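Side-chain contacts in minor fimbrium subunit Mfa5 (Porphyromonas gingivalis ATCC 33277, PDB 6TO1), which serves as an accessory subunit of the minor fimbriae, the pili through which this bacterium forms biofilms and adheres to host cells and other oral bacteria: residues M215-M220 against L302-F307; G430-L435 against G441-D446. All blocks are in the same frame, centred on the assembly; numbering follows the deposited sequence. Where two conformers were deposited one is given.

Contact 1. Residues M215-M220 against L302-F307; sequences MARNIM and LPESKF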
ATOM      1  N   MET A 215     -11.131  31.930  11.461  1.00 16.79           N
ATOM      2  CA  MET A 215     -10.644  31.104  12.564  1.00 18.05           C
ATOM      3  C   MET A 215     -10.275  29.697  12.093  1.00 17.65           C
ATOM      4  O   MET A 215      -9.267  29.123  12.540  1.00 17.38           O
ATOM      5  CB  MET A 215     -11.689  31.048  13.673  1.00 15.97           C
ATOM      6  CG  MET A 215     -11.168  30.278  14.870  1.00 22.50           C
ATOM      7  SD  MET A 215     -12.301  30.337  16.237  1.00 24.06           S
ATOM      8  CE  MET A 215     -11.799  31.916  16.946  1.00 22.99           C
ATOM      9  N   ALA A 216     -11.081  29.121  11.204  1.00 19.26           N
ATOM     10  CA  ALA A 216     -10.743  27.839  10.602  1.00 17.95           C
ATOM     11  C   ALA A 216      -9.403  27.892   9.868  1.00 18.32           C
ATOM     12  O   ALA A 216      -8.606  26.950   9.953  1.00 18.08           O
ATOM     13  CB  ALA A 216     -11.865  27.416   9.651  1.00 18.05           C
ATOM     14  N   ARG A 217      -9.131  28.990   9.146  0.86 17.70           N
ATOM     15  CA  ARG A 217      -7.844  29.113   8.472  0.86 17.15           C
ATOM     16  C   ARG A 217      -6.707  29.222   9.489  0.86 19.09           C
ATOM     17  O   ARG A 217      -5.633  28.647   9.287  0.86 19.56           O
ATOM     18  CB  ARG A 217      -7.826  30.319   7.532  0.86 17.35           C
ATOM     19  CG  ARG A 217      -8.786  30.225   6.397  0.86 20.10           C
ATOM     20  CD  ARG A 217      -8.382  31.147   5.254  0.86 18.37           C
ATOM     21  NE  ARG A 217      -8.311  32.556   5.612  0.86 18.98           N
ATOM     22  CZ  ARG A 217      -7.209  33.299   5.546  0.86 18.89           C
ATOM     23  NH1 ARG A 217      -7.270  34.587   5.838  0.86 17.35           N
ATOM     24  NH2 ARG A 217      -6.044  32.767   5.194  0.86 18.69           N
ATOM     25  N   ASN A 218      -6.935  29.931  10.593  1.00 16.98           N
ATOM     26  CA  ASN A 218      -5.921  30.033  11.625  1.00 19.35           C
ATOM     27  C   ASN A 218      -5.621  28.659  12.208  1.00 21.10           C
ATOM     28  O   ASN A 218      -4.455  28.302  12.424  1.00 19.57           O
ATOM     29  CB  ASN A 218      -6.370  30.967  12.749  1.00 18.18           C
ATOM     30  CG  ASN A 218      -6.269  32.451  12.382  1.00 22.07           C
ATOM     31  OD1 ASN A 218      -5.758  32.841  11.333  1.00 21.16           O
ATOM     32  ND2 ASN A 218      -6.756  33.281  13.284  1.00 24.94           N
ATOM     33  N   ILE A 219      -6.667  27.884  12.477  1.00 20.60           N
ATOM     34  CA  ILE A 219      -6.484  26.551  13.031  1.00 17.32           C
ATOM     35  C   ILE A 219      -5.790  25.646  12.029  1.00 21.07           C
ATOM     36  O   ILE A 219      -4.874  24.903  12.383  1.00 17.61           O
ATOM     37  CB  ILE A 219      -7.840  25.967  13.460  1.00 19.89           C
ATOM     38  CG1 ILE A 219      -8.350  26.716  14.688  1.00 22.31           C
ATOM     39  CG2 ILE A 219      -7.710  24.481  13.782  1.00 20.80           C
ATOM     40  CD1 ILE A 219      -9.793  26.461  15.027  1.00 24.45           C
ATOM     41  N   MET A 220      -6.219  25.685  10.771  1.00 19.37           N
ATOM     42  CA  MET A 220      -5.655  24.800   9.761  1.00 18.21           C
ATOM     43  C   MET A 220      -4.201  25.118   9.454  1.00 21.46           C
ATOM     44  O   MET A 220      -3.470  24.230   8.990  1.00 19.90           O
ATOM     45  CB  MET A 220      -6.485  24.881   8.484  1.00 18.90           C
ATOM     46  CG  MET A 220      -6.139  23.773   7.501  1.00 20.71           C
ATOM     47  SD  MET A 220      -6.771  22.170   8.078  1.00 21.01           S
ATOM     48  CE  MET A 220      -8.489  22.226   7.608  1.00 23.01           C
ATOM     49  N   LEU A 302     -11.259  40.536  -3.166  1.00 19.33           N
ATOM     50  CA  LEU A 302     -10.230  41.404  -2.631  1.00 17.47           C
ATOM     51  C   LEU A 302      -9.018  40.585  -2.210  1.00 22.41           C
ATOM     52  O   LEU A 302      -9.150  39.430  -1.786  1.00 20.56           O
ATOM     53  CB  LEU A 302     -10.730  42.178  -1.428  1.00 19.75           C
ATOM     54  CG  LEU A 302     -11.969  43.052  -1.567  1.00 22.04           C
ATOM     55  CD1 LEU A 302     -12.258  43.697  -0.220  1.00 19.52           C
ATOM     56  CD2 LEU A 302     -11.704  44.096  -2.614  1.00 25.23           C
ATOM     57  N   PRO A 303      -7.830  41.175  -2.255  1.00 20.71           N
ATOM     58  CA  PRO A 303      -6.675  40.512  -1.645  1.00 23.66           C
ATOM     59  C   PRO A 303      -6.817  40.391  -0.135  1.00 22.01           C
ATOM     60  O   PRO A 303      -7.484  41.186   0.528  1.00 20.32           O
ATOM     61  CB  PRO A 303      -5.491  41.417  -2.027  1.00 26.81           C
ATOM     62  CG  PRO A 303      -6.089  42.740  -2.333  1.00 30.58           C
ATOM     63  CD  PRO A 303      -7.500  42.500  -2.825  1.00 23.34           C
ATOM     64  N   GLU A 304      -6.139  39.389   0.417  1.00 20.88           N
ATOM     65  CA  GLU A 304      -6.157  39.181   1.861  1.00 25.65           C
ATOM     66  C   GLU A 304      -5.625  40.388   2.630  1.00 24.76           C
ATOM     67  O   GLU A 304      -6.071  40.653   3.751  1.00 22.47           O
ATOM     68  CB  GLU A 304      -5.358  37.904   2.167  1.00 20.84           C
ATOM     69  CG  GLU A 304      -5.412  37.464   3.613  1.00 18.75           C
ATOM     70  CD  GLU A 304      -4.664  36.169   3.829  1.00 27.41           C
ATOM     71  OE1 GLU A 304      -4.018  35.700   2.873  1.00 31.66           O
ATOM     72  OE2 GLU A 304      -4.752  35.613   4.934  1.00 24.58           O
ATOM     73  N   SER A 305      -4.694  41.150   2.045  1.00 21.75           N
ATOM     74  CA  SER A 305      -4.162  42.328   2.715  1.00 23.40           C
ATOM     75  C   SER A 305      -5.198  43.436   2.888  1.00 19.69           C
ATOM     76  O   SER A 305      -4.963  44.379   3.663  1.00 20.83           O
ATOM     77  CB  SER A 305      -2.951  42.854   1.925  1.00 25.92           C
ATOM     78  OG  SER A 305      -3.354  43.281   0.634  1.00 28.24           O
ATOM     79  N   LYS A 306      -6.343  43.328   2.239  1.00 20.93           N
ATOM     80  CA  LYS A 306      -7.381  44.339   2.379  1.00 22.16           C
ATOM     81  C   LYS A 306      -8.237  44.179   3.637  1.00 26.99           C
ATOM     82  O   LYS A 306      -8.989  45.104   3.967  1.00 23.72           O
ATOM     83  CB  LYS A 306      -8.260  44.320   1.128  1.00 21.30           C
ATOM     84  CG  LYS A 306      -7.821  45.318   0.066  1.00 38.04           C
ATOM     85  CD  LYS A 306      -8.521  46.656   0.349  1.00 33.76           C
ATOM     86  CE  LYS A 306      -8.266  47.654  -0.703  1.00 32.66           C
ATOM     87  NZ  LYS A 306      -8.719  48.968  -0.220  1.00 22.35           N
ATOM     88  N   PHE A 307      -8.175  43.050   4.343  1.00 21.19           N
ATOM     89  CA  PHE A 307      -9.004  42.880   5.524  1.00 20.86           C
ATOM     90  C   PHE A 307      -8.222  43.160   6.794  1.00 21.79           C
ATOM     91  O   PHE A 307      -7.043  42.805   6.914  1.00 24.46           O
ATOM     92  CB  PHE A 307      -9.605  41.476   5.592  1.00 19.57           C
ATOM     93  CG  PHE A 307     -10.635  41.214   4.546  1.00 19.74           C
ATOM     94  CD1 PHE A 307     -11.885  41.788   4.621  1.00 21.71           C
ATOM     95  CD2 PHE A 307     -10.347  40.393   3.465  1.00 19.32           C
ATOM     96  CE1 PHE A 307     -12.841  41.540   3.616  1.00 17.32           C
ATOM     97  CE2 PHE A 307     -11.269  40.141   2.499  1.00 19.31           C
ATOM     98  CZ  PHE A 307     -12.536  40.712   2.578  1.00 21.88           C
TER
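Arg217, in the given one of its two deposited conformers, forms a salt bridge with Glu304 on the surface of the von Willebrand factor type A domain, tying helix 209-220 to the 3-10 turn at 304-306 in the loop between strands 296-298 and 326-327. Both terminal nitrogens of Arg217 close on a single oxygen: NH1 donates to Glu304 OE2 at 2.9 Å, and NH2 donates to Glu304 OE2 at 3.1 Å, the latter bond more bent. OE2 lies at the edge of the guanidinium, in its plane, but the carboxylate plane is turned 70° from that of the guanidinium. The acid therefore does not pair side by side with the arginine. Glu304 spans the gap as an extended chain with CG anti to the backbone N (chi1 -174°), whereas Arg217 bends at chi3 and meets it from the opposite direction. NE of Arg217 binds Glu347 on helix 340-353, so two acids share the positive group and probably offset the nearby Lys214. Phe350 of that helix touches both Arg217 and Glu304. The closest CA atoms of the two segments, those of Arg217 and Glu304, are 12.2 Å apart, so side chains alone make the link, both donors reaching OE2 from above the carboxylate plane, on the same face, about 50° out of it.

Contact 2. Residues G430-L435 against G441-D446; sequences GDVTHL and GTVHYD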
ATOM      1  N   GLY A 430      12.800 -18.991 -21.650  1.00 31.70           N
ATOM      2  CA  GLY A 430      11.592 -18.372 -22.134  1.00 34.57           C
ATOM      3  C   GLY A 430      10.601 -18.211 -21.014  1.00 35.97           C
ATOM      4  O   GLY A 430      10.958 -18.223 -19.830  1.00 29.11           O
ATOM      5  N   ASP A 431       9.347 -18.073 -21.397  1.00 37.32           N
ATOM      6  CA  ASP A 431       8.271 -17.835 -20.452  1.00 38.98           C
ATOM      7  C   ASP A 431       7.922 -19.131 -19.741  1.00 46.69           C
ATOM      8  O   ASP A 431       7.572 -20.124 -20.386  1.00 36.12           O
ATOM      9  CB  ASP A 431       7.068 -17.272 -21.193  1.00 40.73           C
ATOM     10  CG  ASP A 431       5.843 -17.239 -20.343  1.00 40.73           C
ATOM     11  OD1 ASP A 431       5.944 -16.804 -19.183  1.00 37.57           O
ATOM     12  OD2 ASP A 431       4.784 -17.659 -20.826  1.00 52.34           O
ATOM     13  N   VAL A 432       8.032 -19.129 -18.415  1.00 30.36           N
ATOM     14  CA  VAL A 432       7.720 -20.307 -17.621  1.00 30.21           C
ATOM     15  C   VAL A 432       6.544 -20.056 -16.689  1.00 32.08           C
ATOM     16  O   VAL A 432       6.309 -20.834 -15.763  1.00 29.38           O
ATOM     17  CB  VAL A 432       8.953 -20.804 -16.840  1.00 29.65           C
ATOM     18  CG1 VAL A 432      10.068 -21.178 -17.821  1.00 32.00           C
ATOM     19  CG2 VAL A 432       9.465 -19.769 -15.822  1.00 26.59           C
ATOM     20  N   THR A 433       5.787 -18.981 -16.947  1.00 29.07           N
ATOM     21  CA  THR A 433       4.669 -18.619 -16.084  1.00 29.41           C
ATOM     22  C   THR A 433       3.731 -19.794 -15.850  1.00 27.83           C
ATOM     23  O   THR A 433       3.270 -20.018 -14.727  1.00 28.81           O
ATOM     24  CB  THR A 433       3.900 -17.441 -16.683  1.00 30.27           C
ATOM     25  OG1 THR A 433       4.792 -16.345 -16.916  1.00 28.21           O
ATOM     26  CG2 THR A 433       2.791 -17.002 -15.753  1.00 32.57           C
ATOM     27  N   HIS A 434       3.446 -20.573 -16.882  0.56 34.20           N
ATOM     28  CA  HIS A 434       2.467 -21.648 -16.753  0.56 33.23           C
ATOM     29  C   HIS A 434       3.084 -22.971 -16.334  0.56 34.35           C
ATOM     30  O   HIS A 434       2.361 -23.964 -16.231  0.56 38.02           O
ATOM     31  CB  HIS A 434       1.703 -21.787 -18.076  0.56 38.97           C
ATOM     32  CG  HIS A 434       1.218 -20.473 -18.599  0.56 36.12           C
ATOM     33  ND1 HIS A 434       0.176 -19.784 -18.015  0.56 44.82           N
ATOM     34  CD2 HIS A 434       1.675 -19.686 -19.600  0.56 38.48           C
ATOM     35  CE1 HIS A 434      -0.008 -18.645 -18.655  0.56 37.71           C
ATOM     36  NE2 HIS A 434       0.888 -18.560 -19.621  0.56 40.27           N
ATOM     37  N   LEU A 435       4.380 -22.998 -16.040  1.00 33.43           N
ATOM     38  CA  LEU A 435       5.032 -24.169 -15.473  1.00 31.98           C
ATOM     39  C   LEU A 435       5.290 -24.023 -13.980  1.00 38.06           C
ATOM     40  O   LEU A 435       5.731 -24.992 -13.343  1.00 36.76           O
ATOM     41  CB  LEU A 435       6.354 -24.415 -16.195  1.00 34.06           C
ATOM     42  CG  LEU A 435       6.243 -24.694 -17.700  1.00 33.21           C
ATOM     43  CD1 LEU A 435       7.616 -24.843 -18.328  1.00 37.05           C
ATOM     44  CD2 LEU A 435       5.396 -25.936 -17.899  1.00 41.37           C
ATOM     45  N   GLY A 441       1.510 -11.557 -12.404  1.00 21.56           N
ATOM     46  CA  GLY A 441       2.600 -11.242 -13.309  1.00 26.61           C
ATOM     47  C   GLY A 441       3.084 -12.464 -14.081  1.00 26.05           C
ATOM     48  O   GLY A 441       2.375 -13.460 -14.223  1.00 27.21           O
ATOM     49  N   THR A 442       4.319 -12.373 -14.583  1.00 25.40           N
ATOM     50  CA  THR A 442       4.885 -13.390 -15.463  1.00 27.89           C
ATOM     51  C   THR A 442       6.325 -13.681 -15.069  1.00 27.44           C
ATOM     52  O   THR A 442       7.001 -12.841 -14.471  1.00 26.71           O
ATOM     53  CB  THR A 442       4.835 -12.931 -16.923  1.00 26.13           C
ATOM     54  OG1 THR A 442       5.491 -11.662 -17.058  1.00 27.56           O
ATOM     55  CG2 THR A 442       3.395 -12.793 -17.402  1.00 35.99           C
ATOM     56  N   VAL A 443       6.790 -14.887 -15.406  1.00 25.63           N
ATOM     57  CA  VAL A 443       8.114 -15.340 -15.014  1.00 23.04           C
ATOM     58  C   VAL A 443       8.874 -15.848 -16.234  1.00 27.19           C
ATOM     59  O   VAL A 443       8.348 -16.639 -17.022  1.00 27.63           O
ATOM     60  CB  VAL A 443       8.047 -16.436 -13.935  1.00 22.47           C
ATOM     61  CG1 VAL A 443       9.469 -16.819 -13.510  1.00 26.24           C
ATOM     62  CG2 VAL A 443       7.205 -15.978 -12.735  1.00 30.45           C
ATOM     63  N   HIS A 444      10.105 -15.385 -16.377  1.00 25.78           N
ATOM     64  CA  HIS A 444      11.043 -15.796 -17.406  1.00 30.99           C
ATOM     65  C   HIS A 444      12.168 -16.603 -16.765  1.00 28.79           C
ATOM     66  O   HIS A 444      12.583 -16.327 -15.643  1.00 25.43           O
ATOM     67  CB  HIS A 444      11.640 -14.576 -18.095  1.00 26.84           C
ATOM     68  CG  HIS A 444      12.685 -14.904 -19.104  1.00 32.45           C
ATOM     69  ND1 HIS A 444      12.378 -15.217 -20.413  1.00 32.32           N
ATOM     70  CD2 HIS A 444      14.033 -14.966 -19.004  1.00 32.53           C
ATOM     71  CE1 HIS A 444      13.497 -15.464 -21.073  1.00 31.76           C
ATOM     72  NE2 HIS A 444      14.514 -15.314 -20.243  1.00 36.19           N
ATOM     73  N   TYR A 445      12.663 -17.596 -17.490  1.00 25.03           N
ATOM     74  CA  TYR A 445      13.748 -18.443 -17.022  1.00 23.52           C
ATOM     75  C   TYR A 445      14.855 -18.425 -18.061  1.00 27.51           C
ATOM     76  O   TYR A 445      14.584 -18.561 -19.262  1.00 33.80           O
ATOM     77  CB  TYR A 445      13.269 -19.871 -16.786  1.00 26.08           C
ATOM     78  CG  TYR A 445      14.312 -20.766 -16.149  1.00 29.08           C
ATOM     79  CD1 TYR A 445      14.786 -20.511 -14.876  1.00 29.76           C
ATOM     80  CD2 TYR A 445      14.820 -21.871 -16.830  1.00 41.86           C
ATOM     81  CE1 TYR A 445      15.733 -21.319 -14.289  1.00 35.40           C
ATOM     82  CE2 TYR A 445      15.772 -22.685 -16.251  1.00 39.25           C
ATOM     83  CZ  TYR A 445      16.217 -22.410 -14.980  1.00 42.49           C
ATOM     84  OH  TYR A 445      17.162 -23.218 -14.390  1.00 47.98           O
ATOM     85  N   ASP A 446      16.078 -18.217 -17.612  1.00 25.98           N
ATOM     86  CA  ASP A 446      17.247 -18.410 -18.457  1.00 33.16           C
ATOM     87  C   ASP A 446      17.956 -19.692 -18.036  1.00 38.54           C
ATOM     88  O   ASP A 446      18.469 -19.781 -16.919  1.00 31.73           O
ATOM     89  CB  ASP A 446      18.197 -17.223 -18.378  1.00 25.89           C
ATOM     90  CG  ASP A 446      19.367 -17.369 -19.337  1.00 43.37           C
ATOM     91  OD1 ASP A 446      19.186 -17.127 -20.543  1.00 47.36           O
ATOM     92  OD2 ASP A 446      20.460 -17.749 -18.890  1.00 48.72           O
TER
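The imidazole of His444 lies beside the backbone of Gly430, with CE1 3.6 Å from Gly430 CA and the ring set obliquely to the Gly430 carbonyl. ND1 comes near that oxygen at an angle too poor for a hydrogen bond. Tyr445 takes part through CB, not its ring: Tyr445 CB packs 3.6 Å from Val432 CG1. The two segments are the edge strand 430-431 and its antiparallel neighbour 442-446 in a six-stranded antiparallel sheet. Gly430 and Tyr445 form a hydrogen-bonded pair, with Gly430 N bound to Tyr445 O and Tyr445 N to Gly430 O, each at 3.0 Å; Asp431 and His444 follow as a non-hydrogen-bonded pair. Val432 N continues the pattern to Val443 O.

Beyond this point a side chain replaces the backbone as acceptor. Thr433 OG1, placed anti to its carbonyl carbon (chi1 -55°), accepts the N-H of Val443 in a nearly straight bond of 167°, OG1 to Val443 N 2.9 Å. The same hydroxyl donates to Asp431 OD1 at 2.6 Å, meeting the syn lone pair of that oxygen, while Thr433 N reaches OD1 from above the carboxylate plane and closes an Asx turn. On the face shared with Tyr445, Val432 CG2 meets Val443 CG1 at 3.7 Å, beside Leu452 of strand 451-455, which touches Val443 and Tyr445.

Because its proton goes to Asp431, the Thr433 hydroxyl is oriented to accept from Val443, and the carboxylate would probably strengthen it as an acceptor. The relay thus carries the strand pairing onward as the chain turns away from the sheet edge.

How the contacts relate
Contact 1 lies in the von Willebrand factor type A domain, and contact 2 at the margin of an antiparallel sheet later in the chain; their centres are about 60 Å apart, and they share no helix or strand. Contact 1 is a surface contact, burying 74 Å² through one pair of oppositely charged residues between elements distant in sequence. Contact 2 joins segments close in sequence, is partly buried and covers 351 Å². Charge attraction bridges separated backbones in the first; in the second, main-chain hydrogen bonds dominate, supplemented by valine packing and a hydroxyl that is itself held by a carboxylate. That carboxylate acts within its own segment, whereas the one in contact 1 acts across.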